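PDB 5TTA: putative exported protein from Peptoclostridium difficile, which is of unknown function but is probably exported from the cell and carries a DUF5780 domain, a family grouped with the E-set folds. Local coordinates for residues Y55-N60 / A187-D192; S46-D51 / H201-I206; W93-V98 / T120-V125; Y116-G121 / W194-G199. All coordinates share one frame; numbering follows the deposited sequence.

Interactions 1 and 2 are partly buried and work on one three-stranded antiparallel sheet: strand 58-66 lies between 41-50 and 183-189. Interaction 1 combines strand pairing with aromatic packing, whereas interaction 2 joins strand 41-50 to residues 201-206 through side chains and a water instead of a backbone ladder. Interactions 3 and 4 are surface contacts that share Thr-120 and Gly-121. The first is a short two-stranded ribbon trimmed with waters; in the second, one glutamine amide bonds to a loop backbone. Interaction 1 touches the other three: Trp-57 meets Asn-97 and Gly-117, and the carbonyl of Leu-190 is bonded to His-201.

Interaction 1. Residues Y55-N60 / A187-D192; sequences YHWPSN and AFLLFD
Trp-57 (chi1 -78°) and Phe-191 (chi1 -66°) both hold CG beside the backbone N and anti to their own carbonyl carbon, and these rotations bring the two rings together even though the CB of Phe-191 points away from residues 55-60. They form a T-shaped pair, the edge of Phe-191 turned to one face of the indole with the planes at 82°. CZ of Phe-191 comes within 3.6 Å of CE3 of Trp-57, while CE2 of Phe-191 stands over CD2 of Trp-57, toward the rim of the ring. Broad, flat residues suit this buried place because an edge fits closely against a face. Pro-58 adds CD, 4.0 Å from CD2 of Phe-191, the two side chains crossing at about a right angle.

The backbones pair as antiparallel strands. Asn-60 and Phe-188 form a hydrogen-bonded pair, with Asn-60 N to Phe-188 O at 2.7 Å and Phe-188 N to Asn-60 O at 3.0 Å. Beyond the non-hydrogen-bonded pair of Ser-59 and Leu-189, Leu-190 N donates to Pro-58 O over 2.9 Å. Pro-58 has no N-H to return the bond, so the ladder stops here.

Strand 58-66 is the central strand of its sheet, flanked by 41-50 and 183-189. Trp-57 is also bonded through NE1 to Gly-117 O, both rings touch Asn-97 of strand 96-98, and Leu-190 reaches Ile-206 of strand 205-215.

Interaction 2. Residues S46-D51 / H201-I206; sequences SKIQYD and HGVKYI
Ser-46 and Ile-206 bring their backbones nearest, CA atoms 5.9 Å apart, with no direct backbone bond: a water donates to Ser-46 O at 2.7 Å and accepts from Ile-206 N at 3.0 Å. Ser-46 OG lies 3.0 Å from Ile-206 O, a possible hydrogen bond, and is also bonded to Tyr-247 OH. Ile-48 carries the apolar part. Its CD1 sits almost centrally over one face of the His-201 imidazole, 4.0 Å from the ring centroid and 12° off the normal, a CH-pi contact; the same methyl meets CD1 of Ile-206 at 3.9 Å and also touches CG1 of Val-203. Branched side chains suit such a junction, offering methyls in several directions. Tyr-50 comes in at the CB end of His-201, its OH 3.2 Å from CB. The imidazole is held at both nitrogens: ND1 accepts from Val-203 N at 3.3 Å, and NE2 is bonded to Leu-190 O. This pairing fixes the ring's rotation and is consistent with a proton on NE2, leaving the face to receive the isoleucine.

Interaction 3. Residues W93-V98 / T120-V125; sequences WDAQNV and TGISPV
A two-stranded antiparallel ribbon, closed by the long loop between strands 96-98 and 121-123, brings Gln-96 and Ser-123 together as a hydrogen-bonded pair. Ser-123 N donates to Gln-96 O at 2.7 Å, in the carbonyl plane, whereas Gln-96 N reaches Ser-123 O at 2.9 Å from above its plane. Asn-97 and Ile-122 follow as the non-hydrogen-bonded pair. At the far end Val-98 N bonds to Gly-121 O at 2.9 Å, and Thr-120 N returns to Val-98 O at 3.0 Å. The N-H of Gly-121, buried by the contact, has no partner in the model.

Side chains on the Gln-96 face mix carbon and water. CG2 of Val-98 lies along the opposite backbone, 3.6 Å from C of Ile-122. Ser-123 turns OG anti to its backbone N (chi1 -177°), where it meets a water that accepts from Gln-96 NE2 at 2.6 Å and donates to Pro-124 O. Such small and long polar groups suit a hydrated face. Val-125 packs over Asp-94, its CG2 3.3 Å from Asp-94 O. A second water links Asp-94 OD1 to Val-125 N, while Asp-94 OD2 is bonded to Ser-126 OG. On the other side, CB of Ala-95 packs against CB of Ile-122 at 4.0 Å.

Asn-97 turns inward, its ND2 bonded to Ser-106 O, and Trp-93 packs on strands 72-82 and 131-135.

Interaction 4. Residues Y116-G121 / W194-G199; sequences YGIVTG and WKQSTG
The indole of Trp-194 meets Val-119 at its edge, in the ring plane, with CG2 of the valine 3.8 Å from CZ3; over one face lies CA of Gln-196, offset toward the rim. The second flat group, the amide of Gln-196, turns its NE2 and OE1 to the backbone of residues 117-119. The contact thus joins the small hairpin of strands 194-195 and 200-201 to the loop preceding strand 121-123.

Gln-196 reaches across because its chain is nearly straight: CG is anti to the backbone N (chi1 178°), and the chain stays extended to CD. Its two amide atoms bond to residues two apart. NE2 donates to Gly-117 O at 3.0 Å, almost straight (171° at the hydrogen) and with the acceptor close to the amide plane. OE1 accepts from Val-119 N at 2.8 Å. A primary amide suits this place because one group supplies both the donor and the acceptor that a stretch of backbone asks for, and two bonds fix its rotation.

NE2 is also bonded to Tyr-55 O, so the loop, the hairpin and the loop leading into strand 58-66 meet here. CA of Ile-118 passes 3.4 Å from OE1 of Gln-196. Finally, a water donates to Gln-196 OE1 at 2.8 Å and to Val-119 O at 3.2 Å.

Interaction 1. Residues Y55-N60 / A187-D192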
loop_
_atom_site.group_PDB
_atom_site.type_symbol
_atom_site.label_atom_id
_atom_site.label_comp_id
_atom_site.label_asym_id
_atom_site.label_seq_id
_atom_site.Cartn_x
_atom_site.Cartn_y
_atom_site.Cartn_z
ATOM N N TYR A 55 -26.561 -18.895 9.989
ATOM C CA TYR A 55 -25.390 -19.758 10.055
ATOM C C TYR A 55 -24.635 -19.625 11.368
ATOM O O TYR A 55 -23.805 -20.494 11.672
ATOM C CB TYR A 55 -24.445 -19.462 8.884
ATOM C CG TYR A 55 -25.208 -19.413 7.556
ATOM C CD1 TYR A 55 -25.569 -18.202 6.971
ATOM C CD2 TYR A 55 -25.603 -20.582 6.926
ATOM C CE1 TYR A 55 -26.281 -18.166 5.774
ATOM C CE2 TYR A 55 -26.313 -20.552 5.723
ATOM C CZ TYR A 55 -26.650 -19.338 5.159
ATOM O OH TYR A 55 -27.367 -19.313 3.969
ATOM N N HIS A 56 -24.906 -18.577 12.143
ATOM C CA HIS A 56 -24.390 -18.436 13.514
ATOM C C HIS A 56 -22.895 -18.746 13.587
ATOM O O HIS A 56 -22.441 -19.583 14.367
ATOM C CB HIS A 56 -25.181 -19.320 14.478
ATOM C CG HIS A 56 -26.644 -18.994 14.524
ATOM N ND1 HIS A 56 -27.122 -17.812 15.049
ATOM C CD2 HIS A 56 -27.731 -19.684 14.101
ATOM C CE1 HIS A 56 -28.441 -17.789 14.952
ATOM N NE2 HIS A 56 -28.837 -18.912 14.376
ATOM N N TRP A 57 -22.123 -18.033 12.779
ATOM C CA TRP A 57 -20.692 -18.292 12.768
ATOM C C TRP A 57 -20.062 -17.865 14.100
ATOM O O TRP A 57 -20.456 -16.845 14.682
ATOM C CB TRP A 57 -20.006 -17.566 11.628
ATOM C CG TRP A 57 -20.170 -18.231 10.267
ATOM C CD1 TRP A 57 -21.019 -19.269 9.927
ATOM C CD2 TRP A 57 -19.487 -17.863 9.077
ATOM N NE1 TRP A 57 -20.859 -19.587 8.594
ATOM C CE2 TRP A 57 -19.932 -18.730 8.047
ATOM C CE3 TRP A 57 -18.509 -16.899 8.781
ATOM C CZ2 TRP A 57 -19.436 -18.654 6.745
ATOM C CZ3 TRP A 57 -18.023 -16.823 7.478
ATOM C CH2 TRP A 57 -18.497 -17.690 6.475
ATOM N N PRO A 58 -19.087 -18.625 14.601
ATOM C CA PRO A 58 -18.436 -18.314 15.890
ATOM C C PRO A 58 -17.254 -17.375 15.745
ATOM O O PRO A 58 -16.434 -17.506 14.832
ATOM C CB PRO A 58 -17.934 -19.691 16.363
ATOM C CG PRO A 58 -17.543 -20.393 15.071
ATOM C CD PRO A 58 -18.581 -19.875 13.999
ATOM N N SER A 59 -17.135 -16.442 16.697
ATOM C CA SER A 59 -15.954 -15.587 16.758
ATOM C C SER A 59 -15.458 -15.477 18.195
ATOM O O SER A 59 -16.241 -15.444 19.145
ATOM C CB SER A 59 -16.211 -14.146 16.260
ATOM O OG SER A 59 -16.514 -14.068 14.872
ATOM N N ASN A 60 -14.143 -15.342 18.328
ATOM C CA ASN A 60 -13.527 -14.929 19.593
ATOM C C ASN A 60 -13.663 -13.411 19.678
ATOM O O ASN A 60 -13.016 -12.687 18.914
ATOM C CB ASN A 60 -12.071 -15.400 19.568
ATOM C CG ASN A 60 -11.236 -14.897 20.741
ATOM O OD1 ASN A 60 -10.000 -14.915 20.676
ATOM N ND2 ASN A 60 -11.876 -14.476 21.775
ATOM N N ALA A 187 -13.121 -8.732 16.900
ATOM C CA ALA A 187 -13.676 -10.073 16.740
ATOM C C ALA A 187 -12.881 -10.874 15.719
ATOM O O ALA A 187 -12.494 -10.351 14.668
ATOM C CB ALA A 187 -15.144 -10.026 16.309
ATOM N N PHE A 188 -12.646 -12.149 16.030
ATOM C CA PHE A 188 -11.860 -13.030 15.171
ATOM C C PHE A 188 -12.577 -14.365 15.018
ATOM O O PHE A 188 -12.799 -15.067 16.008
ATOM C CB PHE A 188 -10.465 -13.237 15.756
ATOM C CG PHE A 188 -9.808 -11.962 16.182
ATOM C CD1 PHE A 188 -9.993 -11.473 17.474
ATOM C CD2 PHE A 188 -9.017 -11.247 15.293
ATOM C CE1 PHE A 188 -9.386 -10.309 17.887
ATOM C CE2 PHE A 188 -8.409 -10.058 15.697
ATOM C CZ PHE A 188 -8.578 -9.607 17.000
ATOM N N LEU A 189 -12.914 -14.719 13.769
ATOM C CA LEU A 189 -13.597 -15.985 13.494
ATOM C C LEU A 189 -12.821 -17.154 14.104
ATOM O O LEU A 189 -11.587 -17.202 14.040
ATOM C CB LEU A 189 -13.773 -16.169 11.970
ATOM C CG LEU A 189 -14.856 -15.249 11.367
ATOM C CD1 LEU A 189 -14.885 -15.293 9.807
ATOM C CD2 LEU A 189 -16.194 -15.696 11.921
ATOM N N LEU A 190 -13.552 -18.095 14.721
ATOM C CA LEU A 190 -12.927 -19.226 15.455
ATOM C C LEU A 190 -13.687 -20.519 15.117
ATOM O O LEU A 190 -14.502 -21.023 15.894
ATOM C CB LEU A 190 -12.894 -18.936 16.955
ATOM C CG LEU A 190 -11.980 -19.860 17.777
ATOM C CD1 LEU A 190 -10.556 -19.484 17.422
ATOM C CD2 LEU A 190 -12.207 -19.654 19.241
ATOM N N PHE A 191 -13.426 -21.037 13.904
ATOM C CA PHE A 191 -14.110 -22.215 13.384
ATOM C C PHE A 191 -13.650 -23.519 14.014
ATOM O O PHE A 191 -14.464 -24.429 14.172
ATOM C CB PHE A 191 -13.919 -22.292 11.868
ATOM C CG PHE A 191 -14.576 -21.169 11.128
ATOM C CD1 PHE A 191 -13.817 -20.251 10.431
ATOM C CD2 PHE A 191 -15.961 -21.008 11.179
ATOM C CE1 PHE A 191 -14.424 -19.203 9.734
ATOM C CE2 PHE A 191 -16.592 -19.967 10.482
ATOM C CZ PHE A 191 -15.822 -19.061 9.763
ATOM N N ASP A 192 -12.378 -23.639 14.402
ATOM C CA ASP A 192 -11.904 -24.914 14.952
ATOM C C ASP A 192 -12.670 -25.290 16.220
ATOM O O ASP A 192 -12.880 -24.453 17.106
ATOM C CB ASP A 192 -10.401 -24.844 15.234
ATOM C CG ASP A 192 -9.792 -26.228 15.484
ATOM O OD1 ASP A 192 -10.435 -27.239 15.129
ATOM O OD2 ASP A 192 -8.675 -26.308 16.037
#

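Interaction 2. Residues S46-D51 / H201-I206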
loop_
_atom_site.group_PDB
_atom_site.type_symbol
_atom_site.label_atom_id
_atom_site.label_comp_id
_atom_site.label_asym_id
_atom_site.label_seq_id
_atom_site.Cartn_x
_atom_site.Cartn_y
_atom_site.Cartn_z
ATOM N N SER A 46 -12.979 -11.875 26.911
ATOM C CA SER A 46 -12.784 -12.537 25.625
ATOM C C SER A 46 -13.634 -13.792 25.670
ATOM O O SER A 46 -13.519 -14.579 26.613
ATOM C CB SER A 46 -11.306 -12.860 25.338
ATOM O OG SER A 46 -10.741 -13.629 26.370
ATOM N N LYS A 47 -14.533 -13.938 24.697
ATOM C CA LYS A 47 -15.655 -14.859 24.783
ATOM C C LYS A 47 -16.024 -15.285 23.368
ATOM O O LYS A 47 -15.906 -14.502 22.437
ATOM C CB LYS A 47 -16.889 -14.198 25.422
ATOM C CG LYS A 47 -17.060 -14.371 26.915
ATOM C CD LYS A 47 -18.365 -13.714 27.404
ATOM C CE LYS A 47 -19.607 -14.402 26.846
ATOM N NZ LYS A 47 -19.752 -15.814 27.323
ATOM N N ILE A 48 -16.497 -16.499 23.218
ATOM C CA ILE A 48 -17.057 -16.946 21.940
ATOM C C ILE A 48 -18.442 -16.360 21.839
ATOM O O ILE A 48 -19.235 -16.478 22.784
ATOM C CB ILE A 48 -17.144 -18.479 21.864
ATOM C CG1 ILE A 48 -15.814 -19.115 22.213
ATOM C CG2 ILE A 48 -17.685 -18.925 20.488
ATOM C CD1 ILE A 48 -15.027 -19.560 21.034
ATOM N N GLN A 49 -18.723 -15.708 20.712
ATOM C CA GLN A 49 -20.055 -15.247 20.370
ATOM C C GLN A 49 -20.381 -15.708 18.953
ATOM O O GLN A 49 -19.486 -15.886 18.118
ATOM C CB GLN A 49 -20.144 -13.723 20.490
ATOM C CG GLN A 49 -19.711 -13.248 21.888
ATOM C CD GLN A 49 -19.930 -11.760 22.164
ATOM O OE1 GLN A 49 -20.451 -11.017 21.324
ATOM N NE2 GLN A 49 -19.515 -11.319 23.359
ATOM N N TYR A 50 -21.670 -15.908 18.695
ATOM C CA TYR A 50 -22.156 -16.346 17.387
ATOM C C TYR A 50 -22.950 -15.232 16.727
ATOM O O TYR A 50 -23.712 -14.521 17.394
ATOM C CB TYR A 50 -23.026 -17.593 17.532
ATOM C CG TYR A 50 -22.315 -18.676 18.299
ATOM C CD1 TYR A 50 -22.363 -18.726 19.693
ATOM C CD2 TYR A 50 -21.547 -19.619 17.629
ATOM C CE1 TYR A 50 -21.674 -19.717 20.393
ATOM C CE2 TYR A 50 -20.873 -20.614 18.312
ATOM C CZ TYR A 50 -20.935 -20.663 19.679
ATOM O OH TYR A 50 -20.259 -21.669 20.332
ATOM N N ASP A 51 -22.790 -15.088 15.413
ATOM C CA ASP A 51 -23.483 -13.998 14.753
ATOM C C ASP A 51 -24.980 -14.306 14.649
ATOM O O ASP A 51 -25.453 -15.406 14.973
ATOM C CB ASP A 51 -22.853 -13.704 13.391
ATOM C CG ASP A 51 -23.081 -14.810 12.349
ATOM O OD1 ASP A 51 -24.167 -15.440 12.305
ATOM O OD2 ASP A 51 -22.166 -15.018 11.520
ATOM N N HIS A 201 -19.474 -25.654 20.730
ATOM C CA HIS A 201 -18.075 -25.286 20.563
ATOM C C HIS A 201 -17.264 -25.957 21.666
ATOM O O HIS A 201 -17.596 -25.811 22.845
ATOM C CB HIS A 201 -17.889 -23.772 20.611
ATOM C CG HIS A 201 -16.745 -23.287 19.779
ATOM N ND1 HIS A 201 -15.454 -23.732 19.962
ATOM C CD2 HIS A 201 -16.703 -22.424 18.739
ATOM C CE1 HIS A 201 -14.664 -23.160 19.070
ATOM N NE2 HIS A 201 -15.394 -22.352 18.327
ATOM N N GLY A 202 -16.203 -26.680 21.286
ATOM C CA GLY A 202 -15.381 -27.338 22.291
ATOM C C GLY A 202 -14.679 -26.354 23.206
ATOM O O GLY A 202 -14.300 -26.701 24.334
ATOM N N VAL A 203 -14.463 -25.138 22.730
ATOM C CA VAL A 203 -13.820 -24.093 23.523
ATOM C C VAL A 203 -14.863 -23.485 24.448
ATOM O O VAL A 203 -15.874 -22.952 23.986
ATOM C CB VAL A 203 -13.194 -23.014 22.632
ATOM C CG1 VAL A 203 -12.707 -21.849 23.492
ATOM C CG2 VAL A 203 -12.067 -23.577 21.793
ATOM N N LYS A 204 -14.616 -23.560 25.759
ATOM C CA LYS A 204 -15.513 -22.990 26.754
ATOM C C LYS A 204 -14.995 -21.674 27.305
ATOM O O LYS A 204 -15.792 -20.786 27.629
ATOM C CB LYS A 204 -15.717 -23.995 27.904
ATOM C CG LYS A 204 -16.678 -23.558 28.996
ATOM C CD LYS A 204 -18.095 -23.366 28.478
ATOM C CE LYS A 204 -19.116 -23.582 29.589
ATOM N NZ LYS A 204 -19.114 -22.469 30.560
ATOM N N TYR A 205 -13.679 -21.512 27.378
ATOM C CA TYR A 205 -13.084 -20.328 27.955
ATOM C C TYR A 205 -11.905 -19.893 27.115
ATOM O O TYR A 205 -11.099 -20.717 26.667
ATOM C CB TYR A 205 -12.585 -20.585 29.402
ATOM C CG TYR A 205 -13.591 -21.195 30.349
ATOM C CD1 TYR A 205 -14.478 -20.382 31.076
ATOM C CD2 TYR A 205 -13.607 -22.567 30.590
ATOM C CE1 TYR A 205 -15.377 -20.926 31.967
ATOM C CE2 TYR A 205 -14.493 -23.123 31.491
ATOM C CZ TYR A 205 -15.381 -22.299 32.175
ATOM O OH TYR A 205 -16.273 -22.856 33.054
ATOM N N ILE A 206 -11.798 -18.593 26.936
ATOM C CA ILE A 206 -10.643 -17.969 26.314
ATOM C C ILE A 206 -10.101 -16.978 27.324
ATOM O O ILE A 206 -10.863 -16.170 27.865
ATOM C CB ILE A 206 -11.032 -17.287 24.993
ATOM C CG1 ILE A 206 -11.489 -18.365 23.997
ATOM C CG2 ILE A 206 -9.885 -16.446 24.455
ATOM C CD1 ILE A 206 -12.026 -17.795 22.768
HETATM O O HOH W 1 -14.281 -16.969 27.536
#

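Interaction 3. Residues W93-V98 / T120-V125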
loop_
_atom_site.group_PDB
_atom_site.type_symbol
_atom_site.label_atom_id
_atom_site.label_comp_id
_atom_site.label_asym_id
_atom_site.label_seq_id
_atom_site.Cartn_x
_atom_site.Cartn_y
_atom_site.Cartn_z
ATOM N N TRP A 93 -6.064 -21.716 15.332
ATOM C CA TRP A 93 -6.721 -20.493 15.795
ATOM C C TRP A 93 -7.252 -19.636 14.652
ATOM O O TRP A 93 -8.298 -18.986 14.798
ATOM C CB TRP A 93 -5.752 -19.639 16.616
ATOM C CG TRP A 93 -5.509 -20.156 17.999
ATOM C CD1 TRP A 93 -4.602 -21.114 18.388
ATOM C CD2 TRP A 93 -6.199 -19.741 19.179
ATOM N NE1 TRP A 93 -4.685 -21.302 19.761
ATOM C CE2 TRP A 93 -5.646 -20.460 20.266
ATOM C CE3 TRP A 93 -7.218 -18.802 19.426
ATOM C CZ2 TRP A 93 -6.108 -20.298 21.588
ATOM C CZ3 TRP A 93 -7.673 -18.624 20.722
ATOM C CH2 TRP A 93 -7.107 -19.368 21.809
ATOM N N ASP A 94 -6.494 -19.523 13.562
ATOM C CA ASP A 94 -6.870 -18.693 12.420
ATOM C C ASP A 94 -7.287 -19.522 11.205
ATOM O O ASP A 94 -7.105 -19.083 10.066
ATOM C CB ASP A 94 -5.737 -17.730 12.050
ATOM C CG ASP A 94 -4.402 -18.422 11.812
ATOM O OD1 ASP A 94 -4.347 -19.674 11.768
ATOM O OD2 ASP A 94 -3.377 -17.702 11.649
ATOM N N ALA A 95 -7.911 -20.684 11.426
ATOM C CA ALA A 95 -8.384 -21.500 10.312
ATOM C C ALA A 95 -9.466 -20.768 9.524
ATOM O O ALA A 95 -10.275 -20.022 10.082
ATOM C CB ALA A 95 -8.935 -22.825 10.815
ATOM N N GLN A 96 -9.505 -21.031 8.219
ATOM C CA GLN A 96 -10.554 -20.522 7.347
ATOM C C GLN A 96 -11.651 -21.565 7.163
ATOM O O GLN A 96 -11.415 -22.771 7.269
ATOM C CB GLN A 96 -9.998 -20.143 5.975
ATOM C CG GLN A 96 -8.908 -19.086 5.992
ATOM C CD GLN A 96 -8.421 -18.748 4.594
ATOM O OE1 GLN A 96 -8.844 -17.746 4.008
ATOM N NE2 GLN A 96 -7.531 -19.582 4.047
ATOM N N ASN A 97 -12.855 -21.088 6.872
ATOM C CA ASN A 97 -13.972 -21.982 6.644
ATOM C C ASN A 97 -13.878 -22.538 5.232
ATOM O O ASN A 97 -13.345 -21.892 4.329
ATOM C CB ASN A 97 -15.301 -21.247 6.851
ATOM C CG ASN A 97 -15.445 -20.023 5.956
ATOM O OD1 ASN A 97 -14.700 -19.050 6.070
ATOM N ND2 ASN A 97 -16.403 -20.074 5.050
ATOM N N VAL A 98 -14.394 -23.741 5.053
ATOM C CA VAL A 98 -14.480 -24.367 3.737
ATOM C C VAL A 98 -15.953 -24.568 3.405
ATOM O O VAL A 98 -16.775 -24.799 4.295
ATOM C CB VAL A 98 -13.705 -25.707 3.705
ATOM C CG1 VAL A 98 -13.716 -26.319 2.309
ATOM C CG2 VAL A 98 -12.262 -25.503 4.192
ATOM N N THR A 120 -18.502 -26.726 5.838
ATOM C CA THR A 120 -18.329 -28.170 5.770
ATOM C C THR A 120 -17.009 -28.634 6.383
ATOM O O THR A 120 -16.856 -29.834 6.641
ATOM C CB THR A 120 -18.434 -28.659 4.312
ATOM O OG1 THR A 120 -17.210 -28.408 3.613
ATOM C CG2 THR A 120 -19.566 -27.934 3.574
ATOM N N GLY A 121 -16.077 -27.716 6.637
ATOM C CA GLY A 121 -14.793 -28.061 7.222
ATOM C C GLY A 121 -13.976 -26.803 7.454
ATOM O O GLY A 121 -14.445 -25.678 7.230
ATOM N N ILE A 122 -12.731 -27.006 7.900
ATOM C CA ILE A 122 -11.804 -25.907 8.135
ATOM C C ILE A 122 -10.527 -26.106 7.321
ATOM O O ILE A 122 -10.135 -27.231 6.985
ATOM C CB ILE A 122 -11.468 -25.753 9.636
ATOM C CG1 ILE A 122 -10.736 -26.981 10.156
ATOM C CG2 ILE A 122 -12.734 -25.530 10.455
ATOM C CD1 ILE A 122 -10.163 -26.779 11.542
ATOM N N SER A 123 -9.876 -24.985 7.014
ATOM C CA SER A 123 -8.591 -24.958 6.318
ATOM C C SER A 123 -7.564 -24.227 7.177
ATOM O O SER A 123 -7.622 -22.985 7.289
ATOM C CB SER A 123 -8.727 -24.277 4.957
ATOM O OG SER A 123 -7.498 -24.303 4.244
ATOM N N PRO A 124 -6.608 -24.937 7.775
ATOM C CA PRO A 124 -5.627 -24.280 8.648
ATOM C C PRO A 124 -4.821 -23.202 7.935
ATOM O O PRO A 124 -4.572 -23.257 6.725
ATOM C CB PRO A 124 -4.723 -25.438 9.097
ATOM C CG PRO A 124 -5.587 -26.641 8.992
ATOM C CD PRO A 124 -6.508 -26.405 7.831
ATOM N N VAL A 125 -4.429 -22.200 8.719
ATOM C CA VAL A 125 -3.536 -21.141 8.278
ATOM C C VAL A 125 -2.233 -21.288 9.067
ATOM O O VAL A 125 -1.259 -21.842 8.549
ATOM C CB VAL A 125 -4.228 -19.773 8.430
ATOM C CG1 VAL A 125 -3.271 -18.643 8.197
ATOM C CG2 VAL A 125 -5.347 -19.697 7.377
HETATM O O HOH W 2 -4.941 -22.467 11.653
HETATM O O HOH W 3 -6.216 -21.819 4.566
#

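Interaction 4. Residues Y116-G121 / W194-G199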
loop_
_atom_site.group_PDB
_atom_site.type_symbol
_atom_site.label_atom_id
_atom_site.label_comp_id
_atom_site.label_asym_id
_atom_site.label_seq_id
_atom_site.Cartn_x
_atom_site.Cartn_y
_atom_site.Cartn_z
ATOM N N TYR A 116 -22.224 -20.623 0.939
ATOM C CA TYR A 116 -20.983 -20.520 1.710
ATOM C C TYR A 116 -21.227 -20.440 3.211
ATOM O O TYR A 116 -20.296 -20.680 3.992
ATOM C CB TYR A 116 -20.199 -19.268 1.300
ATOM C CG TYR A 116 -19.665 -19.243 -0.118
ATOM C CD1 TYR A 116 -19.191 -20.400 -0.740
ATOM C CD2 TYR A 116 -19.611 -18.050 -0.827
ATOM C CE1 TYR A 116 -18.685 -20.361 -2.033
ATOM C CE2 TYR A 116 -19.110 -18.001 -2.114
ATOM C CZ TYR A 116 -18.646 -19.151 -2.712
ATOM O OH TYR A 116 -18.151 -19.078 -3.990
ATOM N N GLY A 117 -22.441 -20.069 3.628
ATOM C CA GLY A 117 -22.742 -19.998 5.044
ATOM C C GLY A 117 -22.599 -21.337 5.740
ATOM O O GLY A 117 -22.300 -21.385 6.931
ATOM N N ILE A 118 -22.778 -22.430 5.002
ATOM C CA ILE A 118 -22.702 -23.780 5.549
ATOM C C ILE A 118 -21.237 -24.212 5.543
ATOM O O ILE A 118 -20.621 -24.384 4.487
ATOM C CB ILE A 118 -23.590 -24.743 4.754
ATOM C CG1 ILE A 118 -25.060 -24.360 4.945
ATOM C CG2 ILE A 118 -23.360 -26.170 5.181
ATOM C CD1 ILE A 118 -26.009 -25.039 3.993
ATOM N N VAL A 119 -20.663 -24.384 6.726
ATOM C CA VAL A 119 -19.237 -24.637 6.843
ATOM C C VAL A 119 -19.063 -26.148 6.904
ATOM O O VAL A 119 -19.460 -26.786 7.885
ATOM C CB VAL A 119 -18.654 -23.930 8.077
ATOM C CG1 VAL A 119 -17.163 -24.220 8.241
ATOM C CG2 VAL A 119 -18.914 -22.421 7.963
ATOM N N THR A 120 -18.502 -26.726 5.838
ATOM C CA THR A 120 -18.329 -28.170 5.770
ATOM C C THR A 120 -17.009 -28.634 6.383
ATOM O O THR A 120 -16.856 -29.834 6.641
ATOM C CB THR A 120 -18.434 -28.659 4.312
ATOM O OG1 THR A 120 -17.210 -28.408 3.613
ATOM C CG2 THR A 120 -19.566 -27.934 3.574
ATOM N N GLY A 121 -16.077 -27.716 6.637
ATOM C CA GLY A 121 -14.793 -28.061 7.222
ATOM C C GLY A 121 -13.976 -26.803 7.454
ATOM O O GLY A 121 -14.445 -25.678 7.230
ATOM N N TRP A 194 -15.809 -26.097 16.424
ATOM C CA TRP A 194 -17.217 -25.742 16.335
ATOM C C TRP A 194 -17.946 -26.768 15.467
ATOM O O TRP A 194 -17.428 -27.213 14.440
ATOM C CB TRP A 194 -17.336 -24.332 15.757
ATOM C CG TRP A 194 -18.698 -23.804 15.420
ATOM C CD1 TRP A 194 -19.751 -23.598 16.257
ATOM C CD2 TRP A 194 -19.122 -23.367 14.116
ATOM N NE1 TRP A 194 -20.824 -23.055 15.546
ATOM C CE2 TRP A 194 -20.457 -22.914 14.233
ATOM C CE3 TRP A 194 -18.500 -23.327 12.870
ATOM C CZ2 TRP A 194 -21.181 -22.420 13.140
ATOM C CZ3 TRP A 194 -19.217 -22.810 11.780
ATOM C CH2 TRP A 194 -20.537 -22.365 11.930
ATOM N N LYS A 195 -19.129 -27.172 15.901
ATOM C CA LYS A 195 -20.014 -27.997 15.086
ATOM C C LYS A 195 -21.244 -27.163 14.740
ATOM O O LYS A 195 -22.074 -26.874 15.606
ATOM C CB LYS A 195 -20.405 -29.291 15.794
ATOM C CG LYS A 195 -21.191 -30.221 14.877
ATOM C CD LYS A 195 -21.553 -31.534 15.551
ATOM C CE LYS A 195 -20.365 -32.478 15.566
ATOM N NZ LYS A 195 -19.865 -32.727 14.183
ATOM N N GLN A 196 -21.359 -26.788 13.472
ATOM C CA GLN A 196 -22.410 -25.859 13.067
ATOM C C GLN A 196 -23.797 -26.462 13.273
ATOM O O GLN A 196 -24.720 -25.769 13.720
ATOM C CB GLN A 196 -22.203 -25.450 11.607
ATOM C CG GLN A 196 -23.293 -24.495 11.070
ATOM C CD GLN A 196 -22.971 -23.954 9.695
ATOM O OE1 GLN A 196 -22.534 -24.697 8.807
ATOM N NE2 GLN A 196 -23.181 -22.654 9.505
ATOM N N SER A 197 -23.950 -27.758 12.985
ATOM C CA SER A 197 -25.263 -28.398 13.060
ATOM C C SER A 197 -25.872 -28.312 14.456
ATOM O O SER A 197 -27.092 -28.199 14.593
ATOM C CB SER A 197 -25.159 -29.861 12.616
ATOM O OG SER A 197 -24.308 -30.607 13.475
ATOM N N THR A 198 -25.050 -28.344 15.503
ATOM C CA THR A 198 -25.549 -28.317 16.872
ATOM C C THR A 198 -25.294 -27.007 17.602
ATOM O O THR A 198 -25.846 -26.811 18.688
ATOM C CB THR A 198 -24.908 -29.437 17.685
ATOM O OG1 THR A 198 -23.484 -29.254 17.667
ATOM C CG2 THR A 198 -25.284 -30.798 17.109
ATOM N N GLY A 199 -24.476 -26.116 17.047
ATOM C CA GLY A 199 -24.092 -24.907 17.725
ATOM C C GLY A 199 -23.058 -25.091 18.818
ATOM O O GLY A 199 -22.708 -24.105 19.479
HETATM O O HOH W 4 -22.492 -27.484 8.540
#